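Local coordinates for cadherin-23 (Mus musculus, PDB 5VH2), which probably mediates calcium-dependent adhesion in the mechanotransduction of hearing through a long row of extracellular cadherin repeats, at residues L18-G23 against E106-V111; D35-D40 against A85-P90; E53-I58 against T67-D72. The protein carries 1 engineered substitution. All coordinates share one frame; numbering follows the deposited sequence.

Overall arrangement
The chain is two cadherin repeats end to end, each a sandwich of two beta sheets. Contact 1 lies at the junction between them, near the middle of the molecule, and contact 2 at the far end of the first repeat, their centres about 41 Å apart. Both reach the mixed sheet that holds strands 12-19 and 78-87. Contact 3, on strand 56-58 of the facing sheet, has its centre about 15 Å from that of contact 1 and 28 Å from that of contact 2. Along the sequence contact 1 encloses contact 2, which encloses contact 3. Contacts 1 and 3 share a calcium ion, tying the flank of the first repeat to the linker; contact 2 holds its own.

Contact 1 (L18-G23 against E106-V111); sequences LRETAG and ELDEAV. With CA (calcium ion), chain G; CA (calcium ion), chain F; NA (sodium ion), chain H.
Glu106 sets its carboxylate at the edge of the Arg19 guanidinium, with OE2 in the guanidinium plane and OE1 near it, the two planes 75° apart. OE1 lies 3.4 Å from Arg19 NE and from Arg19 NH2, a salt bridge of two weak hydrogen bonds. This is the calcium-binding linker between successive cadherin repeats, where the turn after strand 12-19 meets the segment joining them. Glu106 CG is anti to the carbonyl carbon and the chain extended beyond it, which carries the carboxylate to Arg19 and Thr21. The type I beta turn Arg19 to Ala22 presents Thr21 N to Glu106 OE2 at 3.1 Å, nearly in line with the C-O bond. The Thr21 hydroxyl also lies against OE2, but the modelled distance is too short to be trusted. Cutting Glu106 back to an alanine would probably leave the Arg19 charge without this mate and Thr21 N without its acceptor. The N-H of Glu106 gives a straight bond (166°) to the anti lone pair of Glu20 OE2, 3.0 Å away.

Glu20 and Asp108 approach from opposite directions, their carboxylates 62° apart, and the two calcium ions probably offset the like charges. Glu20 spans the pair: OE2 lies 2.2 Å from one ion, which also takes Glu106 O, and OE1 lies 2.7 Å from the other, which Glu109 OE1 binds at 2.3 Å. Glu20 OE1 also meets Tyr73. Asp108 OD1 bridges both ions and OD2 adds a second bond to the one held by Glu20 OE1. Asp72 completes that site with Glu74, which serves both ions; Asn105 and Asp141 join Glu74 at the other. The carbonyls of Glu109 and Ala110 hold a sodium ion with Asp139 (the engineered aspartate), Asp141 and Asp193. Thr21 CG2 rests 3.8 Å from Asp108 CB.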
loop_
_atom_site.group_PDB
_atom_site.type_symbol
_atom_site.label_atom_id
_atom_site.label_comp_id
_atom_site.label_asym_id
_atom_site.label_seq_id
_atom_site.Cartn_x
_atom_site.Cartn_y
_atom_site.Cartn_z
ATOM N N LEU A 18 -0.343 -3.444 -12.806
ATOM C CA LEU A 18 -0.063 -4.695 -12.121
ATOM C C LEU A 18 -0.398 -4.500 -10.651
ATOM O O LEU A 18 0.101 -3.582 -10.007
ATOM C CB LEU A 18 1.411 -5.063 -12.265
ATOM C CG LEU A 18 1.940 -6.324 -11.583
ATOM C CD1 LEU A 18 1.323 -7.550 -12.208
ATOM C CD2 LEU A 18 3.440 -6.437 -11.718
ATOM N N ARG A 19 -1.250 -5.372 -10.128
ATOM C CA ARG A 19 -1.730 -5.234 -8.760
ATOM C C ARG A 19 -0.538 -5.355 -7.801
ATOM O O ARG A 19 0.187 -6.355 -7.856
ATOM C CB ARG A 19 -2.753 -6.337 -8.469
ATOM C CG ARG A 19 -4.013 -6.285 -9.335
ATOM C CD ARG A 19 -4.975 -7.412 -9.098
ATOM N NE ARG A 19 -5.494 -7.434 -7.731
ATOM C CZ ARG A 19 -6.565 -8.133 -7.340
ATOM N NH1 ARG A 19 -7.286 -8.868 -8.198
ATOM N NH2 ARG A 19 -6.951 -8.093 -6.070
ATOM N N GLU A 20 -0.325 -4.364 -6.937
ATOM C CA GLU A 20 0.852 -4.386 -6.040
ATOM C C GLU A 20 0.845 -5.579 -5.085
ATOM O O GLU A 20 1.915 -6.062 -4.704
ATOM C CB GLU A 20 1.036 -3.066 -5.263
ATOM C CG GLU A 20 -0.042 -2.806 -4.243
ATOM C CD GLU A 20 0.296 -1.728 -3.228
ATOM O OE1 GLU A 20 1.452 -1.659 -2.730
ATOM O OE2 GLU A 20 -0.636 -0.964 -2.897
ATOM N N THR A 21 -0.349 -6.071 -4.744
ATOM C CA THR A 21 -0.477 -7.266 -3.889
ATOM C C THR A 21 -0.447 -8.576 -4.673
ATOM O O THR A 21 -0.764 -9.632 -4.127
ATOM C CB THR A 21 -1.778 -7.255 -3.034
ATOM O OG1 THR A 21 -2.937 -7.301 -3.873
ATOM C CG2 THR A 21 -1.838 -6.029 -2.132
ATOM N N ALA A 22 -0.058 -8.530 -5.945
ATOM C CA ALA A 22 0.119 -9.755 -6.724
ATOM C C ALA A 22 1.070 -10.732 -6.033
ATOM O O ALA A 22 2.032 -10.319 -5.375
ATOM C CB ALA A 22 0.618 -9.429 -8.119
ATOM N N GLY A 23 0.768 -12.022 -6.171
ATOM C CA GLY A 23 1.567 -13.085 -5.572
ATOM C C GLY A 23 2.828 -13.376 -6.362
ATOM O O GLY A 23 2.982 -12.941 -7.496
ATOM N N GLU A 106 -3.282 -0.559 -4.234
ATOM C CA GLU A 106 -4.407 -1.215 -3.614
ATOM C C GLU A 106 -4.370 -0.937 -2.129
ATOM O O GLU A 106 -3.340 -0.520 -1.596
ATOM C CB GLU A 106 -4.309 -2.712 -3.807
ATOM C CG GLU A 106 -4.155 -3.192 -5.235
ATOM C CD GLU A 106 -4.366 -4.695 -5.320
ATOM O OE1 GLU A 106 -5.540 -5.131 -5.269
ATOM O OE2 GLU A 106 -3.359 -5.444 -5.373
ATOM N N LEU A 107 -5.491 -1.178 -1.468
ATOM C CA LEU A 107 -5.624 -0.923 -0.050
ATOM C C LEU A 107 -4.969 -2.040 0.758
ATOM O O LEU A 107 -5.615 -3.022 1.134
ATOM C CB LEU A 107 -7.095 -0.803 0.295
ATOM C CG LEU A 107 -7.428 -0.159 1.642
ATOM C CD1 LEU A 107 -7.231 1.359 1.664
ATOM C CD2 LEU A 107 -8.870 -0.507 1.965
ATOM N N ASP A 108 -3.682 -1.858 1.042
ATOM C CA ASP A 108 -2.871 -2.833 1.780
ATOM C C ASP A 108 -2.021 -2.214 2.911
ATOM O O ASP A 108 -1.075 -2.828 3.381
ATOM C CB ASP A 108 -1.952 -3.557 0.794
ATOM C CG ASP A 108 -0.896 -2.638 0.171
ATOM O OD1 ASP A 108 -1.093 -1.404 0.109
ATOM O OD2 ASP A 108 0.140 -3.148 -0.284
ATOM N N GLU A 109 -2.353 -1.003 3.336
ATOM C CA GLU A 109 -1.525 -0.297 4.317
ATOM C C GLU A 109 -2.379 0.257 5.437
ATOM O O GLU A 109 -3.586 0.329 5.303
ATOM C CB GLU A 109 -0.726 0.851 3.679
ATOM C CG GLU A 109 0.199 0.460 2.554
ATOM C CD GLU A 109 1.381 -0.349 3.016
ATOM O OE1 GLU A 109 2.138 -0.800 2.145
ATOM O OE2 GLU A 109 1.552 -0.534 4.231
ATOM N N ALA A 110 -1.711 0.690 6.513
ATOM C CA ALA A 110 -2.374 1.141 7.732
ATOM C C ALA A 110 -2.796 2.612 7.608
ATOM O O ALA A 110 -3.170 3.062 6.507
ATOM C CB ALA A 110 -1.463 0.902 8.942
ATOM N N VAL A 111 -2.785 3.344 8.723
ATOM C CA VAL A 111 -3.315 4.693 8.790
ATOM C C VAL A 111 -2.495 5.489 9.796
ATOM O O VAL A 111 -2.175 4.959 10.872
ATOM C CB VAL A 111 -4.731 4.648 9.361
ATOM C CG1 VAL A 111 -5.272 6.053 9.489
ATOM C CG2 VAL A 111 -5.627 3.765 8.500
HETATM CA CA CA G . 1.509 -0.963 -0.094
HETATM CA CA CA F . -1.313 0.551 -1.378
HETATM NA NA NA H . -4.504 2.445 4.805
#

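Contact 2 (D35-D40 against A85-P90); sequences DKDTGD and ATDGAP. With CA (calcium ion), chain E.
Asp87 reaches from strand 78-87 toward the loop 35-40, and its CB already lies 3.3 Å from Asp35 OD2. The site is the calcium-binding end of a cadherin repeat, in which the two acids of the Asp-Lys-Asp sequence, a DXD motif, face an aspartate of the segment 85-90. Beyond CB, Asp87 CG sits between the backbone N and the carbonyl carbon (chi1 65°), which carries the carboxylate over the ion. At the tip, OD2 binds calcium at 2.1 Å and also accepts a hydrogen bond from Asn93 ND2, so ion and amide share one oxygen. The planes of the Asp87 and Asp35 carboxylates are 25° apart.

Across the ion, Asp37 OD2 makes a bond of 2.1 Å to the calcium, while Asp35 OD2 is a longer ligand at 2.9 Å. Asp37 OD2 and Asp87 OD2 remain 4.1 Å apart, and their like charges are probably offset by the metal between them. The other Asp35 oxygen, OD1, takes the N-H of Asp37 on its anti side, an Asx turn, the N-H a little out of the carboxylate plane, which probably steadies the Asp35 carboxylate. The carbonyls of Glu4 and Gly41 complete the coordination, and in the full-length protein this site would probably face the preceding repeat.

Away from the ion the two segments meet at one backbone bond and one pair of side chains. The N-H of Gly88 points to Asp40 O in a weak, bent hydrogen bond, and just beyond it Ala89 CB packs 4.1 Å from Asp40 CB.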
loop_
_atom_site.group_PDB
_atom_site.type_symbol
_atom_site.label_atom_id
_atom_site.label_comp_id
_atom_site.label_asym_id
_atom_site.label_seq_id
_atom_site.Cartn_x
_atom_site.Cartn_y
_atom_site.Cartn_z
ATOM N N ASP A 35 14.635 -14.401 -34.658
ATOM C CA ASP A 35 15.891 -14.508 -35.394
ATOM C C ASP A 35 15.651 -15.538 -36.490
ATOM O O ASP A 35 15.172 -16.618 -36.213
ATOM C CB ASP A 35 16.993 -14.936 -34.441
ATOM C CG ASP A 35 18.378 -14.726 -35.008
ATOM O OD1 ASP A 35 18.618 -14.919 -36.216
ATOM O OD2 ASP A 35 19.279 -14.454 -34.221
ATOM N N LYS A 36 15.886 -15.149 -37.737
ATOM C CA LYS A 36 15.457 -15.984 -38.877
ATOM C C LYS A 36 16.635 -16.713 -39.511
ATOM O O LYS A 36 16.473 -17.373 -40.515
ATOM C CB LYS A 36 14.687 -15.160 -39.910
ATOM C CG LYS A 36 13.468 -14.432 -39.295
ATOM C CD LYS A 36 12.555 -13.666 -40.238
ATOM C CE LYS A 36 13.270 -13.003 -41.407
ATOM N NZ LYS A 36 14.377 -12.071 -41.030
ATOM N N ASP A 37 17.788 -16.673 -38.853
ATOM C CA ASP A 37 18.831 -17.682 -39.053
ATOM C C ASP A 37 18.324 -19.029 -38.652
ATOM O O ASP A 37 17.558 -19.138 -37.702
ATOM C CB ASP A 37 20.037 -17.389 -38.165
ATOM C CG ASP A 37 20.655 -16.033 -38.457
ATOM O OD1 ASP A 37 20.352 -15.496 -39.528
ATOM O OD2 ASP A 37 21.379 -15.466 -37.621
ATOM N N THR A 38 18.744 -20.057 -39.382
ATOM C CA THR A 38 18.451 -21.455 -39.006
ATOM C C THR A 38 19.275 -21.907 -37.823
ATOM O O THR A 38 20.236 -21.257 -37.415
ATOM C CB THR A 38 18.759 -22.426 -40.153
ATOM O OG1 THR A 38 20.113 -22.215 -40.574
ATOM C CG2 THR A 38 17.814 -22.211 -41.320
ATOM N N GLY A 39 18.878 -23.048 -37.286
ATOM C CA GLY A 39 19.670 -23.760 -36.275
ATOM C C GLY A 39 19.937 -22.879 -35.089
ATOM O O GLY A 39 19.113 -22.053 -34.776
ATOM N N ASP A 40 21.108 -22.976 -34.490
ATOM C CA ASP A 40 21.376 -22.250 -33.230
ATOM C C ASP A 40 21.548 -20.747 -33.395
ATOM O O ASP A 40 21.339 -19.971 -32.460
ATOM C CB ASP A 40 22.637 -22.791 -32.554
ATOM C CG ASP A 40 22.520 -24.224 -32.172
ATOM O OD1 ASP A 40 21.354 -24.645 -31.900
ATOM O OD2 ASP A 40 23.604 -24.895 -32.146
ATOM N N ALA A 85 18.291 -10.247 -25.922
ATOM C CA ALA A 85 18.132 -11.544 -26.536
ATOM C C ALA A 85 19.403 -11.818 -27.291
ATOM O O ALA A 85 19.792 -11.071 -28.172
ATOM C CB ALA A 85 16.951 -11.540 -27.475
ATOM N N THR A 86 20.039 -12.919 -26.959
ATOM C CA THR A 86 21.314 -13.292 -27.532
ATOM C C THR A 86 21.091 -14.542 -28.375
ATOM O O THR A 86 20.533 -15.510 -27.872
ATOM C CB THR A 86 22.265 -13.600 -26.381
ATOM O OG1 THR A 86 22.340 -12.463 -25.529
ATOM C CG2 THR A 86 23.613 -13.905 -26.866
ATOM N N ASP A 87 21.464 -14.543 -29.655
ATOM C CA ASP A 87 21.355 -15.799 -30.427
ATOM C C ASP A 87 22.371 -16.860 -29.964
ATOM O O ASP A 87 23.296 -16.555 -29.208
ATOM C CB ASP A 87 21.318 -15.607 -31.954
ATOM C CG ASP A 87 22.584 -15.052 -32.529
ATOM O OD1 ASP A 87 23.571 -14.932 -31.786
ATOM O OD2 ASP A 87 22.550 -14.700 -33.749
ATOM N N GLY A 88 22.110 -18.111 -30.342
ATOM C CA GLY A 88 22.656 -19.283 -29.655
ATOM C C GLY A 88 23.935 -19.802 -30.251
ATOM O O GLY A 88 24.442 -20.797 -29.809
ATOM N N ALA A 89 24.449 -19.120 -31.262
ATOM C CA ALA A 89 25.702 -19.491 -31.875
ATOM C C ALA A 89 26.617 -18.282 -31.885
ATOM O O ALA A 89 26.135 -17.147 -31.868
ATOM C CB ALA A 89 25.464 -19.973 -33.294
ATOM N N PRO A 90 27.942 -18.512 -31.963
ATOM C CA PRO A 90 28.892 -17.459 -32.297
ATOM C C PRO A 90 28.416 -16.594 -33.476
ATOM O O PRO A 90 27.941 -17.155 -34.467
ATOM C CB PRO A 90 30.136 -18.253 -32.706
ATOM C CG PRO A 90 30.077 -19.479 -31.882
ATOM C CD PRO A 90 28.624 -19.777 -31.652
HETATM CA CA CA E . 21.725 -14.823 -35.687
#

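Contact 3 (E53-I58 against T67-D72); sequences EGKFEI and TVDYLD. With CA (calcium ion), chain G.
Lys55 O receives the N-H of Val68 at 2.8 Å, with the donor 50° out of the carbonyl plane. This bond adjoins the antiparallel non-hydrogen-bonded pair Phe56 and Thr67, at one edge of the cadherin beta sandwich. The same carbonyl also takes a CA-H...O contact from Thr67.

The Lys55 chain, bent at chi2 (-84°) and again at chi3, passes Leu71 CD2 with its CB and brings the ammonium group to two acceptors. Lys55 NZ meets Tyr70 O at 3.3 Å, almost in line with the carbonyl bond, and forms a salt bridge of the same length with Asp69 OD1, a weak hydrogen bond. Asp69 OD1 also lies 3.3 Å from Gly54 O; both are acceptors, and the nearby ammonium probably eases their closeness.

Apolar groups close the rest. Thr67 CG2 touches Phe56 CE2, Leu71 CD2 lies 4.0 Å from Phe56 CZ, and Val68 CG1 packs on Glu57 CB. Deeper in the sandwich, the Phe56 ring meets that of Tyr79 edge-to-face.

At the end of the segment Asp72 turns to the calcium ion through OD1, 2.5 Å away, while its OD2 is bonded to Thr75 OG1. One lysine thus holds a carboxylate and a backbone carbonyl of the loop that leads into a metal ligand, which probably steadies the approach to the calcium site.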
loop_
_atom_site.group_PDB
_atom_site.type_symbol
_atom_site.label_atom_id
_atom_site.label_comp_id
_atom_site.label_asym_id
_atom_site.label_seq_id
_atom_site.Cartn_x
_atom_site.Cartn_y
_atom_site.Cartn_z
ATOM N N GLU A 53 15.375 -4.798 -9.990
ATOM C CA GLU A 53 15.581 -4.591 -8.549
ATOM C C GLU A 53 15.127 -5.768 -7.671
ATOM O O GLU A 53 14.527 -5.566 -6.649
ATOM C CB GLU A 53 14.948 -3.265 -8.121
ATOM C CG GLU A 53 15.768 -2.050 -8.570
ATOM C CD GLU A 53 15.184 -0.713 -8.135
ATOM O OE1 GLU A 53 14.367 -0.649 -7.170
ATOM O OE2 GLU A 53 15.443 0.288 -8.832
ATOM N N GLY A 54 15.436 -6.991 -8.099
ATOM C CA GLY A 54 15.161 -8.211 -7.323
ATOM C C GLY A 54 13.715 -8.670 -7.258
ATOM O O GLY A 54 13.399 -9.576 -6.488
ATOM N N LYS A 55 12.838 -8.023 -8.028
ATOM C CA LYS A 55 11.383 -8.323 -8.047
ATOM C C LYS A 55 10.935 -9.129 -9.268
ATOM O O LYS A 55 9.831 -9.680 -9.250
ATOM C CB LYS A 55 10.529 -7.048 -8.055
ATOM C CG LYS A 55 10.950 -5.999 -7.049
ATOM C CD LYS A 55 10.397 -6.213 -5.664
ATOM C CE LYS A 55 11.411 -5.761 -4.623
ATOM N NZ LYS A 55 11.013 -6.204 -3.265
ATOM N N PHE A 56 11.714 -9.129 -10.344
ATOM C CA PHE A 56 11.314 -9.869 -11.548
ATOM C C PHE A 56 12.407 -10.776 -12.098
ATOM O O PHE A 56 13.599 -10.536 -11.924
ATOM C CB PHE A 56 10.880 -8.924 -12.653
ATOM C CG PHE A 56 9.798 -7.967 -12.256
ATOM C CD1 PHE A 56 10.112 -6.723 -11.729
ATOM C CD2 PHE A 56 8.456 -8.297 -12.437
ATOM C CE1 PHE A 56 9.126 -5.832 -11.366
ATOM C CE2 PHE A 56 7.458 -7.418 -12.071
ATOM C CZ PHE A 56 7.798 -6.189 -11.499
ATOM N N GLU A 57 11.963 -11.824 -12.771
ATOM C CA GLU A 57 12.849 -12.821 -13.358
ATOM C C GLU A 57 12.248 -13.203 -14.708
ATOM O O GLU A 57 11.027 -13.307 -14.862
ATOM C CB GLU A 57 12.995 -14.025 -12.449
ATOM C CG GLU A 57 13.666 -15.205 -13.132
ATOM C CD GLU A 57 13.690 -16.494 -12.356
ATOM O OE1 GLU A 57 13.574 -17.580 -12.968
ATOM O OE2 GLU A 57 13.922 -16.449 -11.149
ATOM N N ILE A 58 13.126 -13.373 -15.686
ATOM C CA ILE A 58 12.706 -13.761 -17.028
ATOM C C ILE A 58 13.089 -15.210 -17.302
ATOM O O ILE A 58 14.161 -15.674 -16.866
ATOM C CB ILE A 58 13.295 -12.829 -18.118
ATOM C CG1 ILE A 58 12.549 -13.037 -19.451
ATOM C CG2 ILE A 58 14.794 -13.059 -18.280
ATOM C CD1 ILE A 58 12.640 -11.825 -20.340
ATOM N N THR A 67 6.898 -12.366 -11.353
ATOM C CA THR A 67 7.413 -11.703 -10.153
ATOM C C THR A 67 8.178 -12.738 -9.331
ATOM O O THR A 67 7.903 -13.931 -9.453
ATOM C CB THR A 67 6.314 -11.021 -9.310
ATOM O OG1 THR A 67 5.480 -12.002 -8.667
ATOM C CG2 THR A 67 5.467 -10.138 -10.190
ATOM N N VAL A 68 9.134 -12.282 -8.516
ATOM C CA VAL A 68 9.939 -13.178 -7.684
ATOM C C VAL A 68 10.075 -12.789 -6.205
ATOM O O VAL A 68 10.643 -13.567 -5.439
ATOM C CB VAL A 68 11.341 -13.450 -8.276
ATOM C CG1 VAL A 68 11.221 -14.448 -9.425
ATOM C CG2 VAL A 68 12.051 -12.146 -8.667
ATOM N N ASP A 69 9.609 -11.601 -5.798
ATOM C CA ASP A 69 9.089 -11.410 -4.420
ATOM C C ASP A 69 8.023 -10.339 -4.411
ATOM O O ASP A 69 7.406 -10.103 -5.440
ATOM C CB ASP A 69 10.170 -11.298 -3.276
ATOM C CG ASP A 69 10.862 -9.972 -3.218
ATOM O OD1 ASP A 69 11.011 -9.334 -4.265
ATOM O OD2 ASP A 69 11.379 -9.637 -2.133
ATOM N N TYR A 70 7.717 -9.800 -3.241
ATOM C CA TYR A 70 6.527 -9.008 -3.099
ATOM C C TYR A 70 6.757 -7.611 -3.658
ATOM O O TYR A 70 7.918 -7.139 -3.754
ATOM C CB TYR A 70 6.116 -8.978 -1.650
ATOM C CG TYR A 70 5.800 -10.362 -1.151
ATOM C CD1 TYR A 70 4.721 -11.044 -1.681
ATOM C CD2 TYR A 70 6.587 -11.015 -0.185
ATOM C CE1 TYR A 70 4.360 -12.311 -1.214
ATOM C CE2 TYR A 70 6.288 -12.300 0.233
ATOM C CZ TYR A 70 5.160 -12.941 -0.281
ATOM O OH TYR A 70 4.820 -14.221 0.093
ATOM N N LEU A 71 5.661 -7.008 -4.123
ATOM C CA LEU A 71 5.708 -5.659 -4.651
ATOM C C LEU A 71 5.092 -4.714 -3.648
ATOM O O LEU A 71 4.463 -5.161 -2.687
ATOM C CB LEU A 71 4.996 -5.559 -6.004
ATOM C CG LEU A 71 5.536 -6.499 -7.078
ATOM C CD1 LEU A 71 4.508 -6.626 -8.198
ATOM C CD2 LEU A 71 6.854 -5.961 -7.606
ATOM N N ASP A 72 5.394 -3.425 -3.832
ATOM C CA ASP A 72 4.860 -2.391 -2.976
ATOM C C ASP A 72 4.754 -1.045 -3.715
ATOM O O ASP A 72 5.779 -0.403 -4.059
ATOM C CB ASP A 72 5.730 -2.301 -1.729
ATOM C CG ASP A 72 5.140 -1.411 -0.656
ATOM O OD1 ASP A 72 3.943 -1.003 -0.758
ATOM O OD2 ASP A 72 5.895 -1.144 0.310
HETATM CA CA CA G . 1.509 -0.963 -0.094
#